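PDB 5NF4: minor fimbrium tip subunit Mfa3 from Porphyromonas gingivalis ATCC 33277, which forms part of the tip of the minor (Mfa1) fimbriae, surface filaments that mediate biofilm formation and adhesion to host cells and other oral bacteria. Local coordinates for residues 42-47 with 99-104; 140-145 with 221-226; 192-197 with 321-326. One frame throughout, in Å; residues are numbered along the deposited sequence.

Contact 1 (42-47 with 99-104); sequences YLLVNA and TYVFTV
Val45 lies against one face of the Phe102 ring, and this pair forms the tight centre of the contact. Val45 CB sits 3.7 Å above the ring plane and offset toward the rim, a CH-pi contact, while Val45 CG1 reaches Phe102 CZ at 3.6 Å. The ring gets there because Phe102 CG stands between its own backbone N and carbonyl carbon (chi1 59°), which folds the ring back alongside the valine. Leu43, Val104 and Ala47 occupy the same face of the sheet, with Leu43 CB 3.7 Å from Val104 CG1. This layer is closed by strands 71-78 and 84-91, where Met74 touches both Val45 and Phe102, and His88 stacks on the phenylalanine ring.

The other face, bearing Leu44, Asn46, Val101 and Thr103, is looser and more open to solvent. There Leu44 swings its CG anti to the backbone N (chi1 -173°), bringing CD1 within 3.6 Å of both Val101 CG2 and Thr103 OG1; Asn46 ND2 stands 4.1 Å from Val101 CB, while the Asn46 CA-H points to Tyr100 O.

Six backbone hydrogen bonds join Leu43, Val45 and Ala47 reciprocally to Val104, Phe102 and Tyr100, such as Val45 N to Phe102 O at 2.9 Å. The strand axes run 160° apart. On its other edge strand 41-49 pairs in parallel with strand 180-205. Residues 42-47 lie in the propeptide, which is still present here and occupies a place in the sheet. The arrangement is a regular antiparallel strand pair with one largely apolar and one mixed face, as in the beta-sandwich domains of Bacteroidetes fimbrillins.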
# COMPACT_ATOMS: atom_id res chain seq x y z
N TYR A 42 25.80 6.31 -17.62
CA TYR A 42 24.46 6.73 -18.04
C TYR A 42 23.55 5.54 -17.86
O TYR A 42 23.77 4.49 -18.46
CB TYR A 42 24.45 7.21 -19.47
CG TYR A 42 25.32 8.42 -19.68
CD1 TYR A 42 26.69 8.28 -19.83
CD2 TYR A 42 24.78 9.69 -19.70
CE1 TYR A 42 27.49 9.40 -20.01
CE2 TYR A 42 25.56 10.80 -19.87
CZ TYR A 42 26.92 10.65 -20.03
OH TYR A 42 27.68 11.78 -20.20
N LEU A 43 22.52 5.74 -17.04
CA LEU A 43 21.56 4.72 -16.67
C LEU A 43 20.21 5.05 -17.25
O LEU A 43 19.75 6.17 -17.12
CB LEU A 43 21.38 4.64 -15.15
CG LEU A 43 22.36 3.90 -14.27
CD1 LEU A 43 21.76 3.83 -12.87
CD2 LEU A 43 22.62 2.55 -14.84
N LEU A 44 19.57 4.04 -17.84
CA LEU A 44 18.18 4.13 -18.26
C LEU A 44 17.29 3.54 -17.18
O LEU A 44 17.36 2.35 -16.89
CB LEU A 44 17.97 3.39 -19.58
CG LEU A 44 16.57 3.57 -20.18
CD1 LEU A 44 16.33 5.01 -20.56
CD2 LEU A 44 16.40 2.66 -21.38
N VAL A 45 16.46 4.39 -16.59
CA VAL A 45 15.60 4.00 -15.47
C VAL A 45 14.21 3.81 -16.07
O VAL A 45 13.71 4.70 -16.77
CB VAL A 45 15.61 5.06 -14.35
CG1 VAL A 45 14.55 4.76 -13.27
CG2 VAL A 45 16.97 5.13 -13.70
N ASN A 46 13.64 2.62 -15.87
CA ASN A 46 12.24 2.37 -16.22
C ASN A 46 11.46 1.99 -14.97
O ASN A 46 11.80 0.99 -14.32
CB ASN A 46 12.10 1.27 -17.26
CG ASN A 46 10.78 1.34 -17.99
OD1 ASN A 46 9.73 1.57 -17.40
ND2 ASN A 46 10.82 1.18 -19.30
N ALA A 47 10.46 2.80 -14.65
CA ALA A 47 9.70 2.69 -13.40
C ALA A 47 8.21 2.62 -13.68
O ALA A 47 7.72 3.19 -14.65
CB ALA A 47 10.01 3.87 -12.50
N THR A 99 3.88 4.82 -16.06
CA THR A 99 5.29 4.49 -16.25
C THR A 99 6.13 5.71 -16.63
O THR A 99 5.65 6.58 -17.36
CB THR A 99 5.48 3.45 -17.36
OG1 THR A 99 5.16 4.06 -18.61
CG2 THR A 99 4.58 2.23 -17.15
N TYR A 100 7.38 5.71 -16.17
CA TYR A 100 8.36 6.74 -16.51
C TYR A 100 9.61 6.06 -17.02
O TYR A 100 10.05 5.07 -16.46
CB TYR A 100 8.70 7.62 -15.31
CG TYR A 100 7.57 8.58 -15.00
CD1 TYR A 100 7.38 9.72 -15.76
CD2 TYR A 100 6.67 8.31 -13.99
CE1 TYR A 100 6.33 10.58 -15.49
CE2 TYR A 100 5.63 9.15 -13.71
CZ TYR A 100 5.46 10.29 -14.46
OH TYR A 100 4.41 11.13 -14.18
N VAL A 101 10.14 6.56 -18.12
CA VAL A 101 11.44 6.11 -18.57
C VAL A 101 12.30 7.36 -18.79
O VAL A 101 11.88 8.31 -19.46
CB VAL A 101 11.31 5.25 -19.84
CG1 VAL A 101 10.55 5.98 -20.90
CG2 VAL A 101 12.70 4.84 -20.37
N PHE A 102 13.49 7.36 -18.20
CA PHE A 102 14.39 8.51 -18.32
C PHE A 102 15.85 8.11 -18.13
O PHE A 102 16.13 7.07 -17.53
CB PHE A 102 14.01 9.60 -17.30
CG PHE A 102 14.05 9.15 -15.87
CD1 PHE A 102 15.22 9.21 -15.11
CD2 PHE A 102 12.90 8.68 -15.25
CE1 PHE A 102 15.25 8.81 -13.77
CE2 PHE A 102 12.92 8.27 -13.93
CZ PHE A 102 14.09 8.35 -13.17
N THR A 103 16.75 8.94 -18.61
CA THR A 103 18.18 8.70 -18.47
C THR A 103 18.81 9.58 -17.39
O THR A 103 18.49 10.75 -17.32
CB THR A 103 18.84 8.94 -19.80
OG1 THR A 103 18.23 8.08 -20.77
CG2 THR A 103 20.33 8.65 -19.71
N VAL A 104 19.68 9.02 -16.56
CA VAL A 104 20.39 9.77 -15.53
C VAL A 104 21.90 9.53 -15.68
O VAL A 104 22.33 8.44 -16.04
CB VAL A 104 19.95 9.39 -14.10
CG1 VAL A 104 20.33 7.96 -13.77
CG2 VAL A 104 20.56 10.32 -13.09

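Contact 2 (140-145 with 221-226); sequences QVFRDL and HYRLVP
The Tyr222 ring carries Arg143 CB over one face, 3.5 Å above the plane and offset toward the rim, and Leu145 CA in plane at its edge; the extended arginine chain crosses the ring so that Arg143 CD comes 3.5 Å from Tyr222 OH. Tyr222 CG stands between the backbone N and the carbonyl carbon (chi1 72°), which brings the ring back over Arg143. Val141 CB covers a face of the Arg143 guanidinium. The imidazole of His221 receives Phe142 CB on one face, and the backbone of Arg143 and Asp144 runs past its edge. Over one face of the Arg223 guanidinium lies Gln140 CG; the Phe142 ring is only 10° from parallel with this group, but approaches it obliquely, Phe142 CE1 to Arg223 NE at 3.7 Å.

Arg223 NE donates to Gln140 O at 3.0 Å, tilted from the carbonyl plane, and Arg223 NH1 donates to Pro226 O and also hydrogen-bonds Gln228 OE1. Arg143 and Tyr222 exchange two backbone hydrogen bonds. One water links the Arg143 side chain to the backbone of Val141 and Leu224.

Segment 140-145 leads on from helix 132-140 and pairs with 221-222. Phe138 of that helix accepts a hydrogen bond from Arg143 NH2 at its carbonyl O and makes a cation-pi contact with the arginine. Tyr222 and Leu224 also pack on Val195 of strand 180-205, while Leu145 and Tyr222 meet Pro254 of strand 248-254.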
# COMPACT_ATOMS: atom_id res chain seq x y z
N GLN A 140 10.70 7.27 6.65
CA GLN A 140 10.14 6.71 7.87
C GLN A 140 9.05 7.60 8.46
O GLN A 140 8.40 7.19 9.39
CB GLN A 140 11.28 6.50 8.90
CG GLN A 140 12.23 5.37 8.47
CD GLN A 140 13.63 5.45 9.10
OE1 GLN A 140 13.86 6.20 10.05
NE2 GLN A 140 14.58 4.69 8.54
N VAL A 141 8.85 8.79 7.91
CA VAL A 141 7.82 9.70 8.46
C VAL A 141 6.43 9.06 8.41
O VAL A 141 6.06 8.44 7.40
CB VAL A 141 7.81 11.05 7.68
CG1 VAL A 141 6.60 11.94 8.05
CG2 VAL A 141 9.10 11.82 7.96
N PHE A 142 5.66 9.22 9.50
CA PHE A 142 4.24 8.84 9.51
C PHE A 142 3.45 9.99 8.87
O PHE A 142 3.49 11.13 9.33
CB PHE A 142 3.81 8.51 10.95
CG PHE A 142 4.62 7.42 11.56
CD1 PHE A 142 4.59 6.13 11.03
CD2 PHE A 142 5.43 7.68 12.64
CE1 PHE A 142 5.37 5.11 11.57
CE2 PHE A 142 6.19 6.66 13.20
CZ PHE A 142 6.17 5.38 12.65
N ARG A 143 2.76 9.69 7.78
CA ARG A 143 2.08 10.71 6.98
C ARG A 143 0.58 10.43 7.00
O ARG A 143 0.16 9.28 6.79
CB ARG A 143 2.60 10.71 5.53
CG ARG A 143 4.14 10.87 5.45
CD ARG A 143 4.71 10.84 4.03
NE ARG A 143 6.18 11.02 4.10
CZ ARG A 143 6.79 12.19 4.27
NH1 ARG A 143 6.11 13.33 4.30
NH2 ARG A 143 8.10 12.23 4.42
N ASP A 144 -0.23 11.46 7.21
CA ASP A 144 -1.65 11.19 7.30
C ASP A 144 -2.22 10.99 5.90
O ASP A 144 -2.01 11.84 5.04
CB ASP A 144 -2.36 12.34 8.03
CG ASP A 144 -2.11 13.70 7.41
OD1 ASP A 144 -0.93 14.12 7.23
OD2 ASP A 144 -3.14 14.37 7.10
N LEU A 145 -2.89 9.86 5.68
CA LEU A 145 -3.47 9.57 4.37
C LEU A 145 -4.51 10.60 4.00
O LEU A 145 -5.36 10.94 4.82
CB LEU A 145 -4.09 8.16 4.35
CG LEU A 145 -4.51 7.61 2.99
CD1 LEU A 145 -3.20 7.20 2.19
CD2 LEU A 145 -5.42 6.43 3.13
N HIS A 221 -2.22 6.81 9.36
CA HIS A 221 -0.95 7.08 8.71
C HIS A 221 -0.45 6.02 7.77
O HIS A 221 -0.53 4.82 8.04
CB HIS A 221 0.14 7.25 9.75
CG HIS A 221 -0.05 8.42 10.66
ND1 HIS A 221 -0.45 8.27 11.97
CD2 HIS A 221 0.10 9.75 10.46
CE1 HIS A 221 -0.53 9.46 12.54
NE2 HIS A 221 -0.20 10.38 11.64
N TYR A 222 0.17 6.52 6.71
CA TYR A 222 1.01 5.69 5.87
C TYR A 222 2.47 6.03 6.10
O TYR A 222 2.84 7.05 6.70
CB TYR A 222 0.63 5.85 4.42
CG TYR A 222 1.00 7.15 3.73
CD1 TYR A 222 2.23 7.30 3.08
CD2 TYR A 222 0.11 8.19 3.66
CE1 TYR A 222 2.55 8.47 2.45
CE2 TYR A 222 0.42 9.37 3.02
CZ TYR A 222 1.66 9.49 2.41
OH TYR A 222 1.99 10.64 1.76
N ARG A 223 3.30 5.15 5.59
CA ARG A 223 4.74 5.29 5.69
C ARG A 223 5.38 4.82 4.41
O ARG A 223 4.92 3.84 3.83
CB ARG A 223 5.24 4.45 6.87
CG ARG A 223 6.62 4.78 7.36
CD ARG A 223 7.12 3.74 8.40
NE ARG A 223 8.16 4.24 9.32
CZ ARG A 223 9.10 3.50 9.90
NH1 ARG A 223 9.23 2.21 9.61
NH2 ARG A 223 9.93 4.06 10.77
N LEU A 224 6.43 5.49 3.96
CA LEU A 224 7.02 5.16 2.66
C LEU A 224 7.96 3.95 2.71
O LEU A 224 8.42 3.46 1.65
CB LEU A 224 7.76 6.36 2.09
CG LEU A 224 6.85 7.51 1.69
CD1 LEU A 224 7.67 8.75 1.48
CD2 LEU A 224 6.00 7.17 0.44
N VAL A 225 8.27 3.48 3.91
CA VAL A 225 8.90 2.17 4.07
C VAL A 225 8.08 1.39 5.05
O VAL A 225 7.34 1.95 5.86
CB VAL A 225 10.35 2.25 4.57
CG1 VAL A 225 11.23 2.71 3.48
CG2 VAL A 225 10.45 3.15 5.81
N PRO A 226 8.19 0.07 5.00
CA PRO A 226 7.34 -0.74 5.88
C PRO A 226 7.40 -0.39 7.36
O PRO A 226 8.45 -0.05 7.91
CB PRO A 226 7.86 -2.16 5.64
CG PRO A 226 8.39 -2.14 4.28
CD PRO A 226 8.99 -0.77 4.09
O HOH W 1 7.05 8.29 4.97

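Contact 3 (192-197 with 321-326); sequences LQRVVA and YRNRHY
Residues 321-324 make a type II beta turn whose third residue, Asn323, has positive phi (62°), and its N donates to Val196 O at 2.8 Å from well above the carbonyl plane. The turn leads into strand 324-332, which runs parallel to strand 180-205, and it faces the point where that long strand is interrupted at Val195. The type II turn thus packs against the interruption in strand 180-205, at a buried place near the middle of the chain.

Asn323 carries the contact on one side. Its OD1 lies at the edge of the Arg194 guanidinium, the two flat groups 20° apart, and accepts from Arg194 NH1 at 2.9 Å. The same oxygen takes a second, weak bond from Arg194 N, so backbone and side chain of one arginine converge on it. The extended Arg194 chain runs past OD1, CB, CG and CD all lying close to it, and the turn at chi4 brings NH1 onto it. Further partners fix the guanidinium: Asp67 in a salt bridge, Glu66 O and Ala50 O by hydrogen bonds, and Trp346 through a cation-pi contact.

Arg322 goes the other way. Its CB packs on Arg194 O at 3.3 Å, and a bend at chi3 (60°) turns the guanidinium past Val195, whose CG1 approaches NH1 obliquely. Arg223 O accepts from Arg322 NH1, and Glu255 forms a salt bridge with NH2. Near the start of strand 324-332, Ala197 CB meets Tyr326 CE1 at 3.7 Å, while the Tyr326 hydroxyl accepts from Tyr321 N and also bonds Thr294. A water in the plane of the Arg322 guanidinium accepts from NH1 at 2.8 Å and donates to Gln193 O at 3.0 Å.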
# COMPACT_ATOMS: atom_id res chain seq x y z
N LEU A 192 7.06 0.14 -8.28
CA LEU A 192 6.67 0.94 -7.13
C LEU A 192 5.59 0.21 -6.37
O LEU A 192 4.73 -0.42 -6.99
CB LEU A 192 6.16 2.30 -7.60
CG LEU A 192 7.18 3.09 -8.43
CD1 LEU A 192 6.51 4.25 -9.19
CD2 LEU A 192 8.26 3.62 -7.52
N GLN A 193 5.64 0.28 -5.05
CA GLN A 193 4.62 -0.33 -4.20
C GLN A 193 3.74 0.73 -3.62
O GLN A 193 4.24 1.69 -3.03
CB GLN A 193 5.25 -1.14 -3.07
CG GLN A 193 5.91 -2.40 -3.59
CD GLN A 193 6.82 -3.04 -2.57
OE1 GLN A 193 6.95 -2.56 -1.44
NE2 GLN A 193 7.47 -4.13 -2.96
N ARG A 194 2.42 0.56 -3.75
CA ARG A 194 1.49 1.47 -3.08
C ARG A 194 1.63 1.33 -1.57
O ARG A 194 1.97 0.25 -1.08
CB ARG A 194 0.04 1.18 -3.51
CG ARG A 194 -0.18 1.32 -5.01
CD ARG A 194 -1.48 0.66 -5.45
NE ARG A 194 -1.61 0.58 -6.91
CZ ARG A 194 -1.16 -0.43 -7.65
NH1 ARG A 194 -0.53 -1.45 -7.10
NH2 ARG A 194 -1.34 -0.39 -8.97
N VAL A 195 1.33 2.41 -0.84
CA VAL A 195 1.43 2.44 0.63
C VAL A 195 0.13 1.93 1.27
O VAL A 195 0.08 1.76 2.50
CB VAL A 195 1.75 3.87 1.15
CG1 VAL A 195 3.08 4.34 0.54
CG2 VAL A 195 0.61 4.85 0.85
N VAL A 196 -0.89 1.70 0.44
CA VAL A 196 -2.20 1.23 0.92
C VAL A 196 -2.45 -0.20 0.43
O VAL A 196 -1.81 -0.66 -0.53
CB VAL A 196 -3.38 2.15 0.45
CG1 VAL A 196 -3.29 3.54 1.09
CG2 VAL A 196 -3.42 2.29 -1.05
N ALA A 197 -3.38 -0.86 1.12
CA ALA A 197 -3.98 -2.12 0.69
C ALA A 197 -5.37 -1.84 0.08
O ALA A 197 -5.94 -0.79 0.32
CB ALA A 197 -4.11 -3.09 1.89
N TYR A 321 -1.03 -5.60 5.02
CA TYR A 321 0.21 -5.27 4.31
C TYR A 321 -0.02 -4.34 3.11
O TYR A 321 -0.99 -4.48 2.36
CB TYR A 321 0.88 -6.55 3.83
CG TYR A 321 1.50 -7.36 4.95
CD1 TYR A 321 2.74 -7.02 5.47
CD2 TYR A 321 0.84 -8.45 5.49
CE1 TYR A 321 3.31 -7.75 6.51
CE2 TYR A 321 1.40 -9.18 6.53
CZ TYR A 321 2.64 -8.82 7.03
OH TYR A 321 3.19 -9.55 8.05
N ARG A 322 0.92 -3.42 2.88
CA ARG A 322 0.80 -2.53 1.73
C ARG A 322 0.75 -3.31 0.41
O ARG A 322 1.38 -4.36 0.26
CB ARG A 322 1.97 -1.56 1.67
CG ARG A 322 3.31 -2.23 1.40
CD ARG A 322 4.50 -1.26 1.54
NE ARG A 322 4.55 -0.72 2.89
CZ ARG A 322 4.74 0.56 3.20
NH1 ARG A 322 4.99 1.46 2.24
NH2 ARG A 322 4.68 0.92 4.49
N ASN A 323 0.02 -2.75 -0.54
CA ASN A 323 0.02 -3.20 -1.92
C ASN A 323 -0.49 -4.64 -2.06
O ASN A 323 -0.18 -5.32 -3.03
CB ASN A 323 1.42 -3.06 -2.52
CG ASN A 323 1.38 -2.72 -4.02
OD1 ASN A 323 0.65 -1.83 -4.46
ND2 ASN A 323 2.18 -3.43 -4.80
N ARG A 324 -1.31 -5.07 -1.11
CA ARG A 324 -1.97 -6.36 -1.23
C ARG A 324 -3.47 -6.11 -1.42
O ARG A 324 -3.99 -5.04 -1.09
CB ARG A 324 -1.73 -7.23 0.00
CG ARG A 324 -0.24 -7.54 0.26
CD ARG A 324 0.40 -8.43 -0.80
NE ARG A 324 -0.10 -9.81 -0.82
CZ ARG A 324 0.14 -10.73 0.12
NH1 ARG A 324 0.86 -10.43 1.20
NH2 ARG A 324 -0.35 -11.95 -0.02
N HIS A 325 -4.13 -7.13 -1.94
CA HIS A 325 -5.55 -7.05 -2.31
C HIS A 325 -6.32 -8.08 -1.48
O HIS A 325 -6.11 -9.29 -1.63
CB HIS A 325 -5.62 -7.30 -3.81
CG HIS A 325 -6.96 -7.11 -4.45
ND1 HIS A 325 -7.19 -7.42 -5.78
CD2 HIS A 325 -8.15 -6.66 -3.97
CE1 HIS A 325 -8.45 -7.16 -6.08
NE2 HIS A 325 -9.05 -6.70 -5.00
N TYR A 326 -7.22 -7.58 -0.62
CA TYR A 326 -8.02 -8.37 0.30
C TYR A 326 -9.42 -8.50 -0.29
O TYR A 326 -10.14 -7.51 -0.42
CB TYR A 326 -8.05 -7.72 1.69
CG TYR A 326 -6.69 -7.69 2.36
CD1 TYR A 326 -5.74 -6.74 1.99
CD2 TYR A 326 -6.33 -8.65 3.30
CE1 TYR A 326 -4.45 -6.73 2.55
CE2 TYR A 326 -5.04 -8.64 3.89
CZ TYR A 326 -4.11 -7.68 3.49
OH TYR A 326 -2.82 -7.68 4.02
O HOH W 2 5.68 1.55 -0.44

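Contacts 2 and 3 form one continuous region, their centres 13 Å apart and their segments alternating along the chain. Besides the bond between Arg322 and Arg223, Tyr222 CD1 packs on Val195 CG2 at 3.7 Å, so the short antiparallel pair of contact 2 packs against the strand break in 192-197. Contact 1 stands apart, its centre 24 Å from that of contact 3 and 26 Å from that of contact 2. It is related to contact 3 through the sheet, because strands 41-49 and 180-205 are neighbours, but the two do not touch; their nearest atoms are about 5 Å apart. A formic acid molecule, probably from crystallisation, lies about 3 Å from the Gln140 side chain.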